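PDB 1KTW: iota-carrageenase from Alteromonas sp. ATCC 43554, which hydrolyses 1,4-beta linkages inside iota-carrageenan, a sulfated galactan of red algal cell walls, with inversion of the anomeric configuration. Local coordinates for residues L193-G198 with R216-N221; V249-H254 with V275-G280. All blocks are in the same frame, centred on the assembly; numbering follows the deposited sequence.

Contact 1: L193-G198 with R216-N221; sequences LIQTYG and RMETDN. With DGS (3,6-anhydro-2-O-sulfo-alpha-D-galactopyranose), chain D.
R216 bridges I194 and T196 across two parallel strands, 194-196 and 216-218, in neighbouring coils of the right-handed parallel beta-helix of pectate lyase-like enzymes. Its N donates to I194 O (3.1 Å), its O accepts from T196 N (3.2 Å), and Q195 CA adds a CA-H...O contact to the same R216 O. The pairing is brief: the strand axes diverge by 25°, and M217 centres an inverse gamma turn.

Side chains of Q195 and R216 lie on one face, where the Q195 amide meets R216 CD. T196 OG1 sits 3.3 Å from M217 CA, placed there by a chi1 of 67° that sets it between the backbone N and the carbonyl carbon; this buried hydroxyl has no polar partner. T219 CG2 rests on T196 O.

Charge gathers around the 3,6-anhydro-2-O-sulfogalactose (DGS). R216 bends at chi3 (-72°), and NH1 reaches both E218 OE1, in a 3.0 Å salt bridge, and sulfate O8 of DGS at 2.9 Å; both oxygens lie in the guanidinium plane. E218 OE2 accepts from the sugar O4 at 2.8 Å and also holds H254 NE2. Were E218 an alanine, R216 NH1 would probably be left without its carboxylate mate, and both sugar O4 and H254 NE2 without their shared acceptor.

Beyond the strands, the Y197 ring stands nearly coplanar with the D220 carboxylate, D220 OD1 approaching its edge 3.5 Å from CE1, and one water lies 2.8 Å from Y197 OH.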
loop_
_atom_site.group_PDB
_atom_site.type_symbol
_atom_site.label_atom_id
_atom_site.label_comp_id
_atom_site.label_asym_id
_atom_site.label_seq_id
_atom_site.Cartn_x
_atom_site.Cartn_y
_atom_site.Cartn_z
ATOM N N LEU A 193 1.472 -0.248 4.765
ATOM C CA LEU A 193 0.300 0.343 5.405
ATOM C C LEU A 193 -0.897 0.615 4.482
ATOM O O LEU A 193 -1.965 0.023 4.673
ATOM C CB LEU A 193 0.726 1.619 6.153
ATOM C CG LEU A 193 -0.267 2.409 7.020
ATOM C CD1 LEU A 193 -1.206 1.480 7.768
ATOM C CD2 LEU A 193 0.543 3.282 8.007
ATOM N N ILE A 194 -0.723 1.493 3.492
ATOM C CA ILE A 194 -1.807 1.820 2.547
ATOM C C ILE A 194 -1.542 1.365 1.102
ATOM O O ILE A 194 -0.406 1.467 0.637
ATOM C CB ILE A 194 -2.017 3.380 2.396
ATOM C CG1 ILE A 194 -2.146 4.079 3.757
ATOM C CG2 ILE A 194 -3.249 3.655 1.513
ATOM C CD1 ILE A 194 -3.367 3.649 4.592
ATOM N N GLN A 195 -2.561 0.836 0.406
ATOM C CA GLN A 195 -2.426 0.594 -1.039
ATOM C C GLN A 195 -3.705 1.192 -1.678
ATOM O O GLN A 195 -4.829 0.824 -1.298
ATOM C CB GLN A 195 -2.257 -0.884 -1.466
ATOM C CG GLN A 195 -2.059 -0.943 -3.009
ATOM C CD GLN A 195 -1.328 -2.177 -3.557
ATOM O OE1 GLN A 195 -1.162 -2.318 -4.781
ATOM N NE2 GLN A 195 -0.887 -3.051 -2.676
ATOM N N THR A 196 -3.538 2.123 -2.629
ATOM C CA THR A 196 -4.696 2.787 -3.268
ATOM C C THR A 196 -5.032 2.315 -4.688
ATOM O O THR A 196 -4.153 2.286 -5.546
ATOM C CB THR A 196 -4.475 4.316 -3.351
ATOM O OG1 THR A 196 -3.394 4.594 -4.263
ATOM C CG2 THR A 196 -4.139 4.891 -1.971
ATOM N N TYR A 197 -6.305 1.991 -4.933
ATOM C CA TYR A 197 -6.772 1.525 -6.251
ATOM C C TYR A 197 -7.749 2.516 -6.904
ATOM O O TYR A 197 -7.525 2.962 -8.031
ATOM C CB TYR A 197 -7.433 0.150 -6.111
ATOM C CG TYR A 197 -6.504 -0.912 -5.562
ATOM C CD1 TYR A 197 -5.538 -1.520 -6.369
ATOM C CD2 TYR A 197 -6.589 -1.305 -4.224
ATOM C CE1 TYR A 197 -4.676 -2.508 -5.854
ATOM C CE2 TYR A 197 -5.742 -2.279 -3.700
ATOM C CZ TYR A 197 -4.790 -2.878 -4.519
ATOM O OH TYR A 197 -3.957 -3.838 -3.988
ATOM N N GLY A 198 -8.827 2.849 -6.196
ATOM C CA GLY A 198 -9.810 3.813 -6.686
ATOM C C GLY A 198 -10.108 4.808 -5.568
ATOM O O GLY A 198 -10.425 4.399 -4.445
ATOM N N ARG A 216 1.502 3.538 -0.629
ATOM C CA ARG A 216 1.755 2.886 -1.924
ATOM C C ARG A 216 0.639 3.172 -2.934
ATOM O O ARG A 216 -0.395 2.530 -2.903
ATOM C CB ARG A 216 1.902 1.359 -1.689
ATOM C CG ARG A 216 2.186 0.478 -2.925
ATOM C CD ARG A 216 2.045 -1.038 -2.585
ATOM N NE ARG A 216 3.137 -1.552 -1.744
ATOM C CZ ARG A 216 4.274 -2.076 -2.210
ATOM N NH1 ARG A 216 4.497 -2.170 -3.521
ATOM N NH2 ARG A 216 5.191 -2.509 -1.359
ATOM N N MET A 217 0.854 4.152 -3.818
ATOM C CA MET A 217 -0.150 4.503 -4.826
ATOM C C MET A 217 0.139 3.725 -6.117
ATOM O O MET A 217 0.519 4.282 -7.159
ATOM C CB MET A 217 -0.174 6.036 -5.030
ATOM C CG MET A 217 -0.700 6.785 -3.758
ATOM S SD MET A 217 -0.447 8.608 -3.649
ATOM C CE MET A 217 1.358 8.694 -3.353
ATOM N N GLU A 218 -0.052 2.410 -6.015
ATOM C CA GLU A 218 0.195 1.472 -7.103
ATOM C C GLU A 218 -1.167 0.925 -7.528
ATOM O O GLU A 218 -1.704 -0.013 -6.928
ATOM C CB GLU A 218 1.138 0.348 -6.601
ATOM C CG GLU A 218 1.645 -0.594 -7.690
ATOM C CD GLU A 218 2.693 -1.592 -7.179
ATOM O OE1 GLU A 218 2.764 -1.822 -5.951
ATOM O OE2 GLU A 218 3.438 -2.153 -8.005
ATOM N N THR A 219 -1.710 1.525 -8.585
ATOM C CA THR A 219 -3.055 1.227 -9.092
ATOM C C THR A 219 -3.154 0.085 -10.103
ATOM O O THR A 219 -3.327 0.329 -11.306
ATOM C CB THR A 219 -3.633 2.528 -9.706
ATOM O OG1 THR A 219 -2.750 2.994 -10.739
ATOM C CG2 THR A 219 -3.702 3.622 -8.653
ATOM N N ASP A 220 -3.117 -1.161 -9.617
ATOM C CA ASP A 220 -3.113 -2.314 -10.519
ATOM C C ASP A 220 -4.180 -3.411 -10.390
ATOM O O ASP A 220 -3.978 -4.530 -10.880
ATOM C CB ASP A 220 -1.728 -2.970 -10.468
ATOM C CG ASP A 220 -1.407 -3.577 -9.103
ATOM O OD1 ASP A 220 -2.242 -3.464 -8.178
ATOM O OD2 ASP A 220 -0.325 -4.181 -8.947
ATOM N N ASN A 221 -5.299 -3.112 -9.744
ATOM C CA ASN A 221 -6.384 -4.085 -9.590
ATOM C C ASN A 221 -6.888 -4.503 -10.981
ATOM O O ASN A 221 -7.214 -3.654 -11.806
ATOM C CB ASN A 221 -7.539 -3.449 -8.806
ATOM C CG ASN A 221 -8.604 -4.443 -8.422
ATOM O OD1 ASN A 221 -9.030 -5.265 -9.241
ATOM N ND2 ASN A 221 -9.058 -4.371 -7.169
HETATM C C1 DGS D . 7.765 -5.742 -8.530
HETATM C C2 DGS D . 7.533 -4.684 -7.443
HETATM C C3 DGS D . 6.085 -4.171 -7.527
HETATM C C4 DGS D . 5.121 -5.320 -7.344
HETATM C C5 DGS D . 5.332 -6.033 -8.661
HETATM C C6 DGS D . 5.351 -4.828 -9.624
HETATM O O2 DGS D . 7.979 -5.210 -6.167
HETATM O O3 DGS D . 5.894 -3.708 -8.884
HETATM O O4 DGS D . 3.797 -4.803 -7.263
HETATM O O5 DGS D . 6.650 -6.656 -8.627
HETATM O O7 DGS D . 8.464 -5.030 -3.713
HETATM O O8 DGS D . 6.659 -3.629 -4.693
HETATM O O9 DGS D . 8.868 -3.130 -5.153
HETATM S S DGS D . 7.976 -4.275 -4.874
HETATM O O HOH W 1 1.603 -0.662 1.024
HETATM O O HOH W 2 -2.493 -5.222 -5.962
#

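Contact 2: V249-H254 with V275-G280; sequences VMFGPH and VRSDSG. With DGS (3,6-anhydro-2-O-sulfo-alpha-D-galactopyranose), chain D.
V249, M250 and F251 pair in register with V275, R276 and S277 as parallel strands on successive coils of the beta-helix, their axes only 5° apart. R276 N donates to V249 O (3.0 Å), F251 N to R276 O in its carbonyl plane (2.9 Å), and D278 N to F251 O, the straightest of the three at 172°. Past the strands, P253 CG packs on G280 CA, and a water joins H254 N to S279 O.

F251 and S277 share one face, with CD1 of the ring 3.6 Å from S277 OG. M250 and R276 run side by side on the other. The M250 chain turns at chi2 (-94°), laying CE over one face of the R276 guanidinium, 4.0 Å from NH2, and beside D278 OD2. R276 itself is extended: NE and NH2 grip D278 OD1 and OD2 side-on, each at 2.9 Å, while NH1 donates to sulfate O9 of DGS at 3.0 Å and NH2 adds a longer bond to that oxygen.

Held at one edge by a carboxylate and covered on one face by a methyl, the R276 guanidinium is probably fixed in rotation toward the 2-sulfate, which sets iota- apart from kappa-carrageenan.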
loop_
_atom_site.group_PDB
_atom_site.type_symbol
_atom_site.label_atom_id
_atom_site.label_comp_id
_atom_site.label_asym_id
_atom_site.label_seq_id
_atom_site.Cartn_x
_atom_site.Cartn_y
_atom_site.Cartn_z
ATOM N N VAL A 249 6.864 7.086 0.358
ATOM C CA VAL A 249 5.849 7.408 -0.661
ATOM C C VAL A 249 6.230 6.841 -2.036
ATOM O O VAL A 249 7.361 7.055 -2.517
ATOM C CB VAL A 249 5.677 8.954 -0.794
ATOM C CG1 VAL A 249 4.709 9.289 -1.942
ATOM C CG2 VAL A 249 5.169 9.539 0.523
ATOM N N MET A 250 5.288 6.161 -2.689
ATOM C CA MET A 250 5.555 5.558 -3.999
ATOM C C MET A 250 4.428 5.698 -5.030
ATOM O O MET A 250 3.254 5.500 -4.706
ATOM C CB MET A 250 5.885 4.064 -3.811
ATOM C CG MET A 250 6.127 3.283 -5.097
ATOM S SD MET A 250 4.638 2.440 -5.730
ATOM C CE MET A 250 5.418 1.073 -6.612
ATOM N N PHE A 251 4.806 6.035 -6.267
ATOM C CA PHE A 251 3.859 6.171 -7.384
ATOM C C PHE A 251 4.146 5.065 -8.417
ATOM O O PHE A 251 5.287 4.914 -8.866
ATOM C CB PHE A 251 4.006 7.556 -8.063
ATOM C CG PHE A 251 3.809 8.735 -7.127
ATOM C CD1 PHE A 251 4.888 9.275 -6.410
ATOM C CD2 PHE A 251 2.547 9.306 -6.963
ATOM C CE1 PHE A 251 4.708 10.366 -5.547
ATOM C CE2 PHE A 251 2.348 10.394 -6.104
ATOM C CZ PHE A 251 3.434 10.928 -5.388
ATOM N N GLY A 252 3.123 4.286 -8.772
ATOM C CA GLY A 252 3.263 3.210 -9.752
ATOM C C GLY A 252 1.911 3.003 -10.433
ATOM O O GLY A 252 1.113 2.190 -9.985
ATOM N N PRO A 253 1.642 3.691 -11.552
ATOM C CA PRO A 253 0.356 3.575 -12.254
ATOM C C PRO A 253 0.019 2.329 -13.066
ATOM O O PRO A 253 -1.153 2.109 -13.393
ATOM C CB PRO A 253 0.343 4.826 -13.120
ATOM C CG PRO A 253 1.791 4.912 -13.546
ATOM C CD PRO A 253 2.547 4.620 -12.257
ATOM N N HIS A 254 1.014 1.506 -13.385
ATOM C CA HIS A 254 0.760 0.329 -14.218
ATOM C C HIS A 254 0.027 0.779 -15.504
ATOM O O HIS A 254 0.569 1.597 -16.250
ATOM C CB HIS A 254 -0.027 -0.743 -13.429
ATOM C CG HIS A 254 0.788 -1.429 -12.365
ATOM N ND1 HIS A 254 1.059 -2.781 -12.390
ATOM C CD2 HIS A 254 1.412 -0.941 -11.264
ATOM C CE1 HIS A 254 1.816 -3.098 -11.349
ATOM N NE2 HIS A 254 2.044 -2.001 -10.649
ATOM N N VAL A 275 11.308 8.776 -1.429
ATOM C CA VAL A 275 10.275 8.851 -2.476
ATOM C C VAL A 275 10.697 7.980 -3.675
ATOM O O VAL A 275 11.876 7.963 -4.051
ATOM C CB VAL A 275 10.112 10.316 -2.987
ATOM C CG1 VAL A 275 9.046 10.380 -4.113
ATOM C CG2 VAL A 275 9.750 11.236 -1.829
ATOM N N ARG A 276 9.741 7.257 -4.258
ATOM C CA ARG A 276 9.990 6.400 -5.426
ATOM C C ARG A 276 8.871 6.547 -6.475
ATOM O O ARG A 276 7.688 6.561 -6.127
ATOM C CB ARG A 276 10.089 4.922 -5.000
ATOM C CG ARG A 276 10.038 3.905 -6.160
ATOM C CD ARG A 276 10.218 2.440 -5.656
ATOM N NE ARG A 276 9.696 1.454 -6.610
ATOM C CZ ARG A 276 9.565 0.147 -6.367
ATOM N NH1 ARG A 276 9.931 -0.374 -5.191
ATOM N NH2 ARG A 276 9.025 -0.636 -7.292
ATOM N N SER A 277 9.249 6.641 -7.751
ATOM C CA SER A 277 8.284 6.766 -8.854
ATOM C C SER A 277 8.651 5.782 -9.971
ATOM O O SER A 277 9.776 5.812 -10.473
ATOM C CB SER A 277 8.267 8.205 -9.419
ATOM O OG SER A 277 7.847 9.162 -8.440
ATOM N N ASP A 278 7.709 4.912 -10.344
ATOM C CA ASP A 278 7.923 3.901 -11.390
ATOM C C ASP A 278 7.245 4.332 -12.702
ATOM O O ASP A 278 6.264 5.093 -12.702
ATOM C CB ASP A 278 7.311 2.536 -10.997
ATOM C CG ASP A 278 8.059 1.817 -9.863
ATOM O OD1 ASP A 278 9.066 2.330 -9.348
ATOM O OD2 ASP A 278 7.621 0.708 -9.486
ATOM N N SER A 279 7.749 3.841 -13.822
ATOM C CA SER A 279 7.120 4.158 -15.106
ATOM C C SER A 279 5.791 3.397 -15.207
ATOM O O SER A 279 5.567 2.419 -14.498
ATOM C CB SER A 279 8.026 3.713 -16.266
ATOM O OG SER A 279 7.340 3.725 -17.509
ATOM N N GLY A 280 4.903 3.868 -16.073
ATOM C CA GLY A 280 3.670 3.147 -16.303
ATOM C C GLY A 280 4.099 2.036 -17.259
ATOM O O GLY A 280 5.133 2.163 -17.927
HETATM C C1 DGS D . 7.765 -5.742 -8.530
HETATM C C2 DGS D . 7.533 -4.684 -7.443
HETATM C C3 DGS D . 6.085 -4.171 -7.527
HETATM C C4 DGS D . 5.121 -5.320 -7.344
HETATM C C5 DGS D . 5.332 -6.033 -8.661
HETATM C C6 DGS D . 5.351 -4.828 -9.624
HETATM O O2 DGS D . 7.979 -5.210 -6.167
HETATM O O3 DGS D . 5.894 -3.708 -8.884
HETATM O O4 DGS D . 3.797 -4.803 -7.263
HETATM O O5 DGS D . 6.650 -6.656 -8.627
HETATM O O7 DGS D . 8.464 -5.030 -3.713
HETATM O O8 DGS D . 6.659 -3.629 -4.693
HETATM O O9 DGS D . 8.868 -3.130 -5.153
HETATM S S DGS D . 7.976 -4.275 -4.874
HETATM O O HOH W 3 3.830 1.382 -12.446
#

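Contact 1 closes before contact 2 opens along the chain, and their centres lie about 10 Å apart, roughly two coil steps, as expected if the four segments follow one another on successive coils. Strands 216-218, 250-252 and 275-277 are consecutive in one parallel sheet, which 194-196 continues across the short pairing of contact 1. Strands 216-218 and 250-252 join the contacts: M217 N probably bonds to M250 O at 2.9 Å, and M217 CE packs against F251 CE2. On the opposite side from M217 and F251, both contacts reach the same DGS, R216 and R276 holding different sulfate oxygens, while K367 also hydrogen-bonds the sugar residue. The sheet thus lines the carrageenan-binding surface from several coils.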